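Long-range contacts in probable fimbrial chaperone YadV (Escherichia coli K-12, PDB 5GHU), which probably acts as a periplasmic chaperone that helps fimbrial subunits fold and assemble into fimbriae, which could contribute to adhesion to various surfaces: residues Y12-K17 / R123-K128; V51-T56 / L72-S77; K82-V87 / A183-E188; S132-A137 / N155-Y160. All coordinates share one frame; numbering follows the deposited sequence.

Contact 1 (Y12-K17 / R123-K128); sequences YKSDQK and RPDGLK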
loop_
_atom_site.group_PDB
_atom_site.type_symbol
_atom_site.label_atom_id
_atom_site.label_comp_id
_atom_site.label_asym_id
_atom_site.label_seq_id
_atom_site.Cartn_x
_atom_site.Cartn_y
_atom_site.Cartn_z
ATOM N N TYR A 12 -1.116 9.304 6.739
ATOM C CA TYR A 12 -1.392 9.861 8.077
ATOM C C TYR A 12 -0.098 10.530 8.551
ATOM O O TYR A 12 0.810 9.851 8.983
ATOM C CB TYR A 12 -1.844 8.751 9.054
ATOM C CG TYR A 12 -2.453 9.327 10.321
ATOM C CD1 TYR A 12 -1.706 10.102 11.186
ATOM C CD2 TYR A 12 -3.745 9.016 10.666
ATOM C CE1 TYR A 12 -2.283 10.656 12.341
ATOM C CE2 TYR A 12 -4.323 9.528 11.809
ATOM C CZ TYR A 12 -3.578 10.339 12.646
ATOM O OH TYR A 12 -4.178 10.858 13.784
ATOM N N LYS A 13 -0.022 11.871 8.435
ATOM C CA LYS A 13 1.171 12.587 8.902
ATOM C C LYS A 13 1.094 12.723 10.386
ATOM O O LYS A 13 0.031 12.965 10.939
ATOM C CB LYS A 13 1.267 13.954 8.175
ATOM C CG LYS A 13 1.468 13.743 6.656
ATOM C CD LYS A 13 1.657 15.112 5.987
ATOM C CE LYS A 13 1.776 14.845 4.472
ATOM N NZ LYS A 13 2.002 16.182 3.745
ATOM N N SER A 14 2.233 12.561 11.063
ATOM C CA SER A 14 2.201 12.438 12.520
ATOM C C SER A 14 1.715 13.680 13.259
ATOM O O SER A 14 1.269 13.597 14.417
ATOM C CB SER A 14 3.585 12.033 13.029
ATOM O OG SER A 14 4.537 13.059 12.802
ATOM N N ASP A 15 1.773 14.843 12.599
ATOM C CA ASP A 15 1.307 16.048 13.287
ATOM C C ASP A 15 -0.210 16.238 13.220
ATOM O O ASP A 15 -0.731 17.165 13.835
ATOM C CB ASP A 15 2.034 17.324 12.776
ATOM C CG ASP A 15 1.783 17.595 11.299
ATOM O OD1 ASP A 15 0.620 17.592 10.904
ATOM O OD2 ASP A 15 2.759 17.874 10.625
ATOM N N GLN A 16 -0.916 15.328 12.559
ATOM C CA GLN A 16 -2.380 15.435 12.435
ATOM C C GLN A 16 -3.124 14.760 13.581
ATOM O O GLN A 16 -2.820 13.610 13.936
ATOM C CB GLN A 16 -2.832 14.805 11.102
ATOM C CG GLN A 16 -2.333 15.629 9.895
ATOM C CD GLN A 16 -2.924 17.081 9.978
ATOM O OE1 GLN A 16 -4.103 17.313 9.665
ATOM N NE2 GLN A 16 -2.113 18.032 10.468
ATOM N N LYS A 17 -4.109 15.447 14.134
ATOM C CA LYS A 17 -4.874 14.888 15.237
ATOM C C LYS A 17 -5.753 13.762 14.707
ATOM O O LYS A 17 -6.016 12.784 15.396
ATOM C CB LYS A 17 -5.686 16.011 15.913
ATOM C CG LYS A 17 -6.745 15.534 16.871
ATOM C CD LYS A 17 -6.142 15.036 18.185
ATOM C CE LYS A 17 -7.219 14.899 19.257
ATOM N NZ LYS A 17 -8.017 16.143 19.346
ATOM N N ARG A 123 3.306 8.549 8.707
ATOM C CA ARG A 123 4.524 9.212 8.278
ATOM C C ARG A 123 4.936 10.237 9.342
ATOM O O ARG A 123 4.353 11.317 9.438
ATOM C CB ARG A 123 4.315 9.911 6.932
ATOM C CG ARG A 123 5.602 10.538 6.415
ATOM C CD ARG A 123 5.369 11.209 5.053
ATOM N NE ARG A 123 5.141 10.085 4.124
ATOM C CZ ARG A 123 4.486 10.238 2.982
ATOM N NH1 ARG A 123 4.085 11.455 2.584
ATOM N NH2 ARG A 123 4.247 9.177 2.211
ATOM N N PRO A 124 5.945 9.897 10.155
ATOM C CA PRO A 124 6.492 10.920 11.061
ATOM C C PRO A 124 6.964 12.133 10.274
ATOM O O PRO A 124 7.532 11.994 9.193
ATOM C CB PRO A 124 7.677 10.208 11.735
ATOM C CG PRO A 124 7.326 8.693 11.606
ATOM C CD PRO A 124 6.642 8.591 10.249
ATOM N N ASP A 125 6.748 13.308 10.842
ATOM C CA ASP A 125 7.242 14.528 10.211
ATOM C C ASP A 125 8.770 14.525 10.232
ATOM O O ASP A 125 9.379 13.989 11.177
ATOM C CB ASP A 125 6.786 15.742 11.015
ATOM C CG ASP A 125 5.320 16.100 10.839
ATOM O OD1 ASP A 125 4.526 15.360 10.275
ATOM O OD2 ASP A 125 4.956 17.194 11.229
ATOM N N GLY A 126 9.368 15.191 9.247
ATOM C CA GLY A 126 10.789 15.433 9.235
ATOM C C GLY A 126 11.680 14.327 8.702
ATOM O O GLY A 126 12.894 14.406 8.915
ATOM N N LEU A 127 11.113 13.379 7.992
ATOM C CA LEU A 127 11.970 12.347 7.406
ATOM C C LEU A 127 12.820 12.904 6.271
ATOM O O LEU A 127 12.408 13.836 5.553
ATOM C CB LEU A 127 11.141 11.200 6.887
ATOM C CG LEU A 127 10.306 10.461 7.965
ATOM C CD1 LEU A 127 9.472 9.407 7.282
ATOM C CD2 LEU A 127 11.231 9.790 8.968
ATOM N N LYS A 128 14.029 12.353 6.146
ATOM C CA LYS A 128 14.939 12.761 5.094
ATOM C C LYS A 128 14.354 12.448 3.720
ATOM O O LYS A 128 13.817 11.370 3.501
ATOM C CB LYS A 128 16.260 11.986 5.268
ATOM C CG LYS A 128 17.289 12.298 4.210
ATOM C CD LYS A 128 18.468 11.338 4.330
ATOM C CE LYS A 128 19.548 11.680 3.301
ATOM N NZ LYS A 128 19.036 11.576 1.909
#
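Tyr12 O takes the backbone N-H of Arg123 in a short, nearly straight bond of 2.8 Å, with an N-H...O angle of 169°. The Tyr12 ring takes no part in this pairing; its OH is hydrogen-bonded to Tyr74 N, and Phe53 meets the ring edge-to-face. Lys13 stands opposite Arg123 in a parallel bridge whose CA atoms are 4.8 Å apart, and its own CA sends a C-H toward Arg123 O at 3.5 Å. The two side chains leave the same face of the sheet, but the Lys13 chain leads away; the Arg123 guanidinium is salt-bridged to Glu85 and Asp211. Ser14 grips the partner twice. Its N donates to Arg123 O at 2.9 Å, while OG accepts from Asp125 N at 3.0 Å. A chi1 of 66° sets OG between the backbone N and the carbonyl carbon, where it reaches that N-H. The Asp15 and Asp125 side chains cross at about a right angle, but their closest approach is too short in the model to be relied on. Gln16 NE2 steadies Asp15 OD1 at 2.8 Å, and Gln16 N closes the type I turn begun at Lys13. Parallel pairing of an early strand with the last strand of its domain, here 9-13 beside 114-123, is characteristic of immunoglobulin-like sandwiches such as the N-terminal domain of PapD-family chaperones.

Contact 2 (V51-T56 / L72-S77); sequences VPFTAT and LMYTAS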
loop_
_atom_site.group_PDB
_atom_site.type_symbol
_atom_site.label_atom_id
_atom_site.label_comp_id
_atom_site.label_asym_id
_atom_site.label_seq_id
_atom_site.Cartn_x
_atom_site.Cartn_y
_atom_site.Cartn_z
ATOM N N VAL A 51 -3.118 -1.992 17.489
ATOM C CA VAL A 51 -2.908 -0.832 16.614
ATOM C C VAL A 51 -3.337 0.441 17.312
ATOM O O VAL A 51 -4.432 0.519 17.849
ATOM C CB VAL A 51 -3.642 -0.955 15.260
ATOM C CG1 VAL A 51 -3.174 -2.190 14.525
ATOM C CG2 VAL A 51 -5.137 -0.976 15.453
ATOM N N PRO A 52 -2.457 1.453 17.319
ATOM C CA PRO A 52 -2.733 2.661 18.101
ATOM C C PRO A 52 -3.601 3.646 17.315
ATOM O O PRO A 52 -3.242 4.803 17.181
ATOM C CB PRO A 52 -1.338 3.249 18.353
ATOM C CG PRO A 52 -0.509 2.795 17.117
ATOM C CD PRO A 52 -1.078 1.409 16.785
ATOM N N PHE A 53 -4.717 3.173 16.776
ATOM C CA PHE A 53 -5.637 4.042 16.038
ATOM C C PHE A 53 -7.078 3.715 16.429
ATOM O O PHE A 53 -7.373 2.610 16.862
ATOM C CB PHE A 53 -5.498 3.870 14.533
ATOM C CG PHE A 53 -4.166 4.303 13.973
ATOM C CD1 PHE A 53 -3.112 3.408 13.932
ATOM C CD2 PHE A 53 -3.972 5.611 13.507
ATOM C CE1 PHE A 53 -1.866 3.787 13.429
ATOM C CE2 PHE A 53 -2.730 6.000 12.992
ATOM C CZ PHE A 53 -1.688 5.074 12.947
ATOM N N THR A 54 -7.968 4.676 16.266
ATOM C CA THR A 54 -9.403 4.404 16.265
ATOM C C THR A 54 -9.964 4.811 14.888
ATOM O O THR A 54 -9.356 5.620 14.180
ATOM C CB THR A 54 -10.136 5.159 17.378
ATOM O OG1 THR A 54 -9.893 6.558 17.267
ATOM C CG2 THR A 54 -9.660 4.699 18.746
ATOM N N ALA A 55 -11.083 4.204 14.507
ATOM C CA ALA A 55 -11.796 4.551 13.270
ATOM C C ALA A 55 -13.226 4.747 13.663
ATOM O O ALA A 55 -13.864 3.806 14.182
ATOM C CB ALA A 55 -11.659 3.444 12.236
ATOM N N THR A 56 -13.752 5.950 13.458
ATOM C CA THR A 56 -15.103 6.207 13.912
ATOM C C THR A 56 -15.924 6.917 12.840
ATOM O O THR A 56 -15.457 7.790 12.134
ATOM C CB THR A 56 -15.102 7.016 15.203
ATOM O OG1 THR A 56 -14.426 8.247 14.971
ATOM C CG2 THR A 56 -14.373 6.244 16.297
ATOM N N LEU A 72 -10.082 8.729 11.210
ATOM C CA LEU A 72 -9.031 7.842 11.705
ATOM C C LEU A 72 -8.174 8.647 12.648
ATOM O O LEU A 72 -7.772 9.765 12.325
ATOM C CB LEU A 72 -8.188 7.283 10.569
ATOM C CG LEU A 72 -8.985 6.616 9.463
ATOM C CD1 LEU A 72 -7.992 6.260 8.307
ATOM C CD2 LEU A 72 -9.771 5.383 9.984
ATOM N N MET A 73 -7.901 8.100 13.821
ATOM C CA MET A 73 -7.234 8.886 14.846
ATOM C C MET A 73 -6.132 8.094 15.553
ATOM O O MET A 73 -6.387 7.020 16.086
ATOM C CB MET A 73 -8.248 9.383 15.859
ATOM C CG MET A 73 -7.624 10.322 16.810
ATOM S SD MET A 73 -8.809 11.094 17.929
ATOM C CE MET A 73 -9.966 11.901 16.850
ATOM N N TYR A 74 -4.904 8.610 15.545
ATOM C CA TYR A 74 -3.782 7.984 16.260
ATOM C C TYR A 74 -3.943 8.189 17.768
ATOM O O TYR A 74 -4.270 9.268 18.220
ATOM C CB TYR A 74 -2.448 8.562 15.768
ATOM C CG TYR A 74 -1.183 8.069 16.464
ATOM C CD1 TYR A 74 -0.763 6.751 16.346
ATOM C CD2 TYR A 74 -0.384 8.950 17.199
ATOM C CE1 TYR A 74 0.410 6.304 16.982
ATOM C CE2 TYR A 74 0.789 8.522 17.832
ATOM C CZ TYR A 74 1.192 7.203 17.707
ATOM O OH TYR A 74 2.356 6.780 18.335
ATOM N N THR A 75 -3.713 7.137 18.527
ATOM C CA THR A 75 -3.969 7.189 19.961
ATOM C C THR A 75 -2.668 7.141 20.744
ATOM O O THR A 75 -2.659 7.415 21.936
ATOM C CB THR A 75 -4.857 6.030 20.409
ATOM O OG1 THR A 75 -4.149 4.795 20.222
ATOM C CG2 THR A 75 -6.174 6.013 19.638
ATOM N N ALA A 76 -1.577 6.774 20.085
ATOM C CA ALA A 76 -0.284 6.610 20.761
ATOM C C ALA A 76 -0.384 5.667 21.952
ATOM O O ALA A 76 0.359 5.808 22.926
ATOM C CB ALA A 76 0.259 7.950 21.215
ATOM N N SER A 77 -1.299 4.709 21.886
ATOM C CA SER A 77 -1.376 3.711 22.946
ATOM C C SER A 77 -0.092 2.886 22.920
ATOM O O SER A 77 0.383 2.392 23.951
ATOM C CB SER A 77 -2.614 2.828 22.776
ATOM O OG SER A 77 -2.690 2.287 21.471
#
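Phe53 and Tyr74 sit opposite each other in an antiparallel non-hydrogen-bonded pair, and their rings meet obliquely, with centroids 5.5 Å apart and planes at 58°. Tyr74 CD1 lies 3.8 Å above the plane of the Phe53 ring, displaced toward its rim. Tyr74 carries CG anti to its own N (chi1 177°), which swings the ring to the side of its own carbonyl carbon, beside Pro52 across the hairpin, so that Tyr74 CE1 comes to rest 3.6 Å from Pro52 CG. Ala76 N stands over the centre of the Tyr74 ring, 3.5 Å above its plane, and so backs one face of it. On the same face of the sheet as the two aromatics, Ala55 CB meets one branch of Leu72, CD2, at 3.5 Å. The other face is more polar. There Thr54 and Met73 run side by side, pointing the same way, with Thr54 OG1 against Met73 CB, and the methyl of Thr54 touches that of Thr75. Backbone bonds fix this register. Thr54 N gives to Met73 O at 2.8 Å, and Met73 N returns a bond to Thr54 O at 2.9 Å. Beyond the strands Thr75 N reaches Pro52 O at 2.7 Å, where Pro52 centres an inverse gamma turn. The axes of 53-56 and 72-74 stand at 159°, as in a slightly twisted hairpin. In the N-terminal sandwich, strand 31-38 lies on the far side of 53-62, and Leu37 touches both Phe53 and Leu72; Phe88 and Tyr12 meet the Phe53 ring edge-to-face, and Tyr122 packs against Tyr74.

Contact 3 (K82-V87 / A183-E188); sequences KDRESV and APFSDE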
loop_
_atom_site.group_PDB
_atom_site.type_symbol
_atom_site.label_atom_id
_atom_site.label_comp_id
_atom_site.label_asym_id
_atom_site.label_seq_id
_atom_site.Cartn_x
_atom_site.Cartn_y
_atom_site.Cartn_z
ATOM N N LYS A 82 9.806 6.976 15.106
ATOM C CA LYS A 82 9.833 8.303 14.539
ATOM C C LYS A 82 10.836 8.487 13.414
ATOM O O LYS A 82 10.922 9.577 12.824
ATOM C CB LYS A 82 10.103 9.327 15.658
ATOM C CG LYS A 82 8.982 9.355 16.688
ATOM C CD LYS A 82 9.107 10.567 17.626
ATOM C CE LYS A 82 8.054 10.533 18.724
ATOM N NZ LYS A 82 8.161 11.723 19.609
ATOM N N ASP A 83 11.540 7.403 13.046
ATOM C CA ASP A 83 12.565 7.537 12.026
ATOM C C ASP A 83 12.215 6.864 10.713
ATOM O O ASP A 83 13.062 6.790 9.845
ATOM C CB ASP A 83 13.883 6.910 12.505
ATOM C CG ASP A 83 13.768 5.441 12.768
ATOM O OD1 ASP A 83 12.662 4.831 12.794
ATOM O OD2 ASP A 83 14.854 4.825 12.977
ATOM N N ARG A 84 10.960 6.466 10.572
ATOM C CA ARG A 84 10.548 5.770 9.337
ATOM C C ARG A 84 9.068 5.670 9.331
ATOM O O ARG A 84 8.433 5.800 10.366
ATOM C CB ARG A 84 11.177 4.355 9.305
ATOM C CG ARG A 84 10.586 3.393 10.353
ATOM C CD ARG A 84 11.496 2.154 10.471
ATOM N NE ARG A 84 12.735 2.502 11.148
ATOM C CZ ARG A 84 13.820 1.725 11.156
ATOM N NH1 ARG A 84 13.803 0.558 10.500
ATOM N NH2 ARG A 84 14.915 2.113 11.807
ATOM N N GLU A 85 8.501 5.440 8.160
ATOM C CA GLU A 85 7.067 5.167 8.044
ATOM C C GLU A 85 6.708 3.825 8.665
ATOM O O GLU A 85 7.538 2.880 8.781
ATOM C CB GLU A 85 6.672 5.100 6.571
ATOM C CG GLU A 85 6.699 6.483 5.885
ATOM C CD GLU A 85 6.102 6.370 4.486
ATOM O OE1 GLU A 85 6.261 5.338 3.745
ATOM O OE2 GLU A 85 5.433 7.355 4.114
ATOM N N SER A 86 5.439 3.760 9.096
ATOM C CA SER A 86 4.815 2.481 9.530
ATOM C C SER A 86 3.581 2.259 8.683
ATOM O O SER A 86 2.863 3.187 8.390
ATOM C CB SER A 86 4.394 2.528 11.009
ATOM O OG SER A 86 5.516 2.545 11.847
ATOM N N VAL A 87 3.282 1.027 8.316
ATOM C CA VAL A 87 2.135 0.763 7.480
ATOM C C VAL A 87 1.084 -0.054 8.244
ATOM O O VAL A 87 1.386 -0.957 9.073
ATOM C CB VAL A 87 2.520 0.009 6.157
ATOM C CG1 VAL A 87 2.977 -1.465 6.441
ATOM C CG2 VAL A 87 1.366 0.056 5.143
ATOM N N ALA A 183 9.641 -2.306 2.595
ATOM C CA ALA A 183 9.638 -1.444 3.798
ATOM C C ALA A 183 10.856 -0.558 3.886
ATOM O O ALA A 183 11.909 -0.831 3.299
ATOM C CB ALA A 183 9.510 -2.372 5.046
ATOM N N PRO A 184 10.750 0.512 4.695
ATOM C CA PRO A 184 11.928 1.370 4.959
ATOM C C PRO A 184 13.116 0.546 5.405
ATOM O O PRO A 184 12.960 -0.434 6.191
ATOM C CB PRO A 184 11.476 2.302 6.103
ATOM C CG PRO A 184 9.948 2.380 5.867
ATOM C CD PRO A 184 9.501 1.002 5.344
ATOM N N PHE A 185 14.296 0.941 4.923
ATOM C CA PHE A 185 15.549 0.368 5.512
ATOM C C PHE A 185 15.567 -1.144 5.516
ATOM O O PHE A 185 15.923 -1.772 6.550
ATOM C CB PHE A 185 15.783 0.904 6.957
ATOM C CG PHE A 185 15.827 2.416 7.049
ATOM C CD1 PHE A 185 16.738 3.171 6.304
ATOM C CD2 PHE A 185 14.911 3.055 7.859
ATOM C CE1 PHE A 185 16.799 4.577 6.414
ATOM C CE2 PHE A 185 14.927 4.456 7.976
ATOM C CZ PHE A 185 15.851 5.217 7.279
ATOM N N SER A 186 15.153 -1.755 4.401
ATOM C CA SER A 186 15.029 -3.214 4.336
ATOM C C SER A 186 15.330 -3.729 2.932
ATOM O O SER A 186 15.465 -2.948 1.984
ATOM C CB SER A 186 13.605 -3.600 4.726
ATOM O OG SER A 186 12.735 -3.362 3.593
ATOM N N ASP A 187 15.501 -5.036 2.890
ATOM C CA ASP A 187 15.627 -5.761 1.616
ATOM C C ASP A 187 14.372 -6.559 1.344
ATOM O O ASP A 187 13.702 -7.029 2.286
ATOM C CB ASP A 187 16.794 -6.758 1.693
ATOM C CG ASP A 187 18.154 -6.121 1.607
ATOM O OD1 ASP A 187 18.250 -4.914 1.549
ATOM O OD2 ASP A 187 19.159 -6.883 1.659
ATOM N N GLU A 188 14.059 -6.806 0.050
ATOM C CA GLU A 188 13.054 -7.757 -0.322
ATOM C C GLU A 188 13.549 -8.469 -1.594
ATOM O O GLU A 188 14.147 -7.809 -2.435
ATOM C CB GLU A 188 11.741 -7.061 -0.706
ATOM C CG GLU A 188 10.885 -6.632 0.406
ATOM C CD GLU A 188 10.482 -7.746 1.314
ATOM O OE1 GLU A 188 10.538 -8.947 0.931
ATOM O OE2 GLU A 188 10.163 -7.429 2.466
HETATM O O HOH W 1 11.790 -0.777 8.576
#
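Arg84 lays one face of its guanidinium over Phe185 CD2, which stands above the middle of the group, 3.7 Å from Arg84 CZ. The planes are 63° apart, so this is an inclined contact and not a parallel stack. The Phe185 ring turns its edge, at CE2, to Asp83 O at 3.5 Å, and nearer the backbone Pro184 CB packs on Arg84 CB at 3.8 Å. No direct hydrogen bond joins the two segments; one water does, accepting from Arg84 NH1 at 3.1 Å and donating to Pro184 O at 2.7 Å. In the next shell Asp83 holds the guanidinium side-on, OD1 taking NE at 2.9 Å and OD2 taking NH2 at 3.0 Å. A leucine in place of Arg84 would probably leave Asp83 without its counter-charge, break the water bridge and free the Phe185 ring to turn. Deeper still, Glu85 ties the loop to Arg123 and to Tyr160 N. Phe185 itself is set by a type II turn from Ala183 to Ser186, with phi at 54°, and faces Asn155 together with Ser186. This is the classic pairing of a type II turn with a G1 beta bulge, here lying where the two immunoglobulin-like domains of a PapD-type chaperone meet.

Contact 4 (S132-A137 / N155-Y160); sequences SEAPLA and NPTPYY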
loop_
_atom_site.group_PDB
_atom_site.type_symbol
_atom_site.label_atom_id
_atom_site.label_comp_id
_atom_site.label_asym_id
_atom_site.label_seq_id
_atom_site.Cartn_x
_atom_site.Cartn_y
_atom_site.Cartn_z
ATOM N N SER A 132 8.191 10.366 -2.964
ATOM C CA SER A 132 8.067 10.054 -4.382
ATOM C C SER A 132 9.425 9.807 -5.034
ATOM O O SER A 132 9.490 9.290 -6.167
ATOM C CB SER A 132 7.330 11.176 -5.107
ATOM O OG SER A 132 5.948 11.196 -4.737
ATOM N N GLU A 133 10.503 10.119 -4.326
ATOM C CA GLU A 133 11.847 9.882 -4.811
ATOM C C GLU A 133 12.432 8.550 -4.263
ATOM O O GLU A 133 13.530 8.130 -4.681
ATOM C CB GLU A 133 12.764 11.053 -4.418
ATOM C CG GLU A 133 12.379 12.389 -5.151
ATOM C CD GLU A 133 13.115 13.599 -4.579
ATOM O OE1 GLU A 133 14.282 13.477 -4.206
ATOM O OE2 GLU A 133 12.502 14.662 -4.491
ATOM N N ALA A 134 11.730 7.927 -3.327
ATOM C CA ALA A 134 12.276 6.721 -2.751
ATOM C C ALA A 134 12.391 5.587 -3.803
ATOM O O ALA A 134 13.324 4.829 -3.726
ATOM C CB ALA A 134 11.406 6.268 -1.550
ATOM N N PRO A 135 11.453 5.503 -4.758
ATOM C CA PRO A 135 11.629 4.402 -5.736
ATOM C C PRO A 135 12.939 4.547 -6.488
ATOM O O PRO A 135 13.579 3.515 -6.816
ATOM C CB PRO A 135 10.421 4.556 -6.678
ATOM C CG PRO A 135 9.336 5.149 -5.755
ATOM C CD PRO A 135 10.127 6.155 -4.875
ATOM N N LEU A 136 13.352 5.781 -6.845
ATOM C CA LEU A 136 14.629 6.006 -7.531
ATOM C C LEU A 136 15.816 5.578 -6.683
ATOM O O LEU A 136 16.880 5.252 -7.191
ATOM C CB LEU A 136 14.762 7.513 -7.913
ATOM C CG LEU A 136 16.157 8.024 -8.318
ATOM C CD1 LEU A 136 16.701 7.302 -9.601
ATOM C CD2 LEU A 136 16.166 9.576 -8.549
ATOM N N ALA A 137 15.658 5.673 -5.341
ATOM C CA ALA A 137 16.741 5.315 -4.439
ATOM C C ALA A 137 16.942 3.833 -4.236
ATOM O O ALA A 137 18.000 3.428 -3.749
ATOM C CB ALA A 137 16.508 5.967 -3.076
ATOM N N ASN A 155 16.099 -0.976 0.017
ATOM C CA ASN A 155 15.501 0.366 0.222
ATOM C C ASN A 155 16.271 1.100 1.297
ATOM O O ASN A 155 16.144 0.728 2.462
ATOM C CB ASN A 155 14.058 0.176 0.650
ATOM C CG ASN A 155 13.323 1.510 0.858
ATOM O OD1 ASN A 155 13.877 2.581 0.723
ATOM N ND2 ASN A 155 12.036 1.381 1.130
ATOM N N PRO A 156 17.059 2.076 0.923
ATOM C CA PRO A 156 17.890 2.824 1.893
ATOM C C PRO A 156 17.158 4.007 2.532
ATOM O O PRO A 156 17.815 4.778 3.273
ATOM C CB PRO A 156 19.053 3.335 1.034
ATOM C CG PRO A 156 18.364 3.634 -0.308
ATOM C CD PRO A 156 17.292 2.528 -0.492
ATOM N N THR A 157 15.867 4.112 2.270
ATOM C CA THR A 157 15.114 5.334 2.675
ATOM C C THR A 157 14.193 5.027 3.876
ATOM O O THR A 157 13.842 3.844 4.157
ATOM C CB THR A 157 14.214 5.910 1.549
ATOM O OG1 THR A 157 13.011 5.147 1.444
ATOM C CG2 THR A 157 14.931 5.903 0.207
ATOM N N PRO A 158 13.655 6.078 4.490
ATOM C CA PRO A 158 12.626 5.873 5.545
ATOM C C PRO A 158 11.204 5.710 5.076
ATOM O O PRO A 158 10.297 5.695 5.896
ATOM C CB PRO A 158 12.736 7.163 6.393
ATOM C CG PRO A 158 13.220 8.217 5.347
ATOM C CD PRO A 158 14.201 7.455 4.446
ATOM N N TYR A 159 11.009 5.526 3.765
ATOM C CA TYR A 159 9.687 5.400 3.171
ATOM C C TYR A 159 9.436 4.019 2.589
ATOM O O TYR A 159 10.359 3.390 2.043
ATOM C CB TYR A 159 9.510 6.414 2.013
ATOM C CG TYR A 159 9.743 7.841 2.432
ATOM C CD1 TYR A 159 8.762 8.493 3.181
ATOM C CD2 TYR A 159 10.917 8.520 2.076
ATOM C CE1 TYR A 159 8.947 9.843 3.566
ATOM C CE2 TYR A 159 11.099 9.902 2.433
ATOM C CZ TYR A 159 10.094 10.517 3.174
ATOM O OH TYR A 159 10.207 11.843 3.615
ATOM N N TYR A 160 8.209 3.556 2.723
ATOM C CA TYR A 160 7.803 2.409 1.904
ATOM C C TYR A 160 7.874 2.769 0.438
ATOM O O TYR A 160 7.587 3.925 0.025
ATOM C CB TYR A 160 6.349 1.958 2.215
ATOM C CG TYR A 160 6.222 1.322 3.553
ATOM C CD1 TYR A 160 6.116 2.075 4.719
ATOM C CD2 TYR A 160 6.313 -0.037 3.661
ATOM C CE1 TYR A 160 6.042 1.458 5.962
ATOM C CE2 TYR A 160 6.244 -0.668 4.951
ATOM C CZ TYR A 160 6.099 0.121 6.062
ATOM O OH TYR A 160 6.064 -0.504 7.302
#
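Thr157 presses both branches of its side chain against one side of a short, weakly bonded helix. Its OG1 lies 3.6 Å from Ala134 CB, and its methyl CG2 lies 3.6 Å from Ala137 CB, one turn further on. Two alanines leave room for this approach, and Ala134 CB also reaches Tyr159 CB at 4.0 Å; this is the close part, with Ala134 and Tyr159 buried. Toward solvent the contact thins out to Pro156, whose exposed ring brings CD within 3.5 Å of Ala137 O and makes little further apolar contact than CG beside Ala137 CB. No hydrogen bond crosses between the segments; the side-chain polar atoms of Asn155 and Thr157 are bonded within their own loop. A chi1 of 79° turns Thr157 OG1 to Asn155 OD1, to which it donates at 2.8 Å, in the carbonyl plane and on a lone pair, and leaves CG2 for Ala137. Asn155 OD1 also accepts from Thr157 N at 2.9 Å, from above that plane, making an Asx turn. Thr157 OG1 in turn accepts from Tyr159 N at 3.1 Å, an ST turn, while Asn155 ND2 donates to Tyr159 O at 2.8 Å. A valine in place of Thr157 would probably leave the N-H of Tyr159 without its acceptor and strip Asn155 OD1 of one donor. With Tyr159 OH bound to Gly129 O, the chemistry is consistent with a loop whose shape is held mainly by its own hydrogen bonds and which meets the helix by apolar packing.

How the contacts relate
All four contacts are partly buried. Contacts 1 and 2 belong to the N-terminal domain, where backbone hydrogen bonds set the register; contact 2 also places an aromatic and aliphatic face inward, with Pro52, Phe53 and Leu72 buried, whereas contact 1 lies at an edge and ends in exposed acids. Tyr12 links these two. Contacts 3 and 4, with centres about 9 Å apart, have no direct hydrogen bond between their paired segments and rely on packing, plus a water and an arginine-ring contact in contact 3. Glu85 joins contacts 1, 3 and 4. Contact 2 touches neither contact 3 nor contact 4.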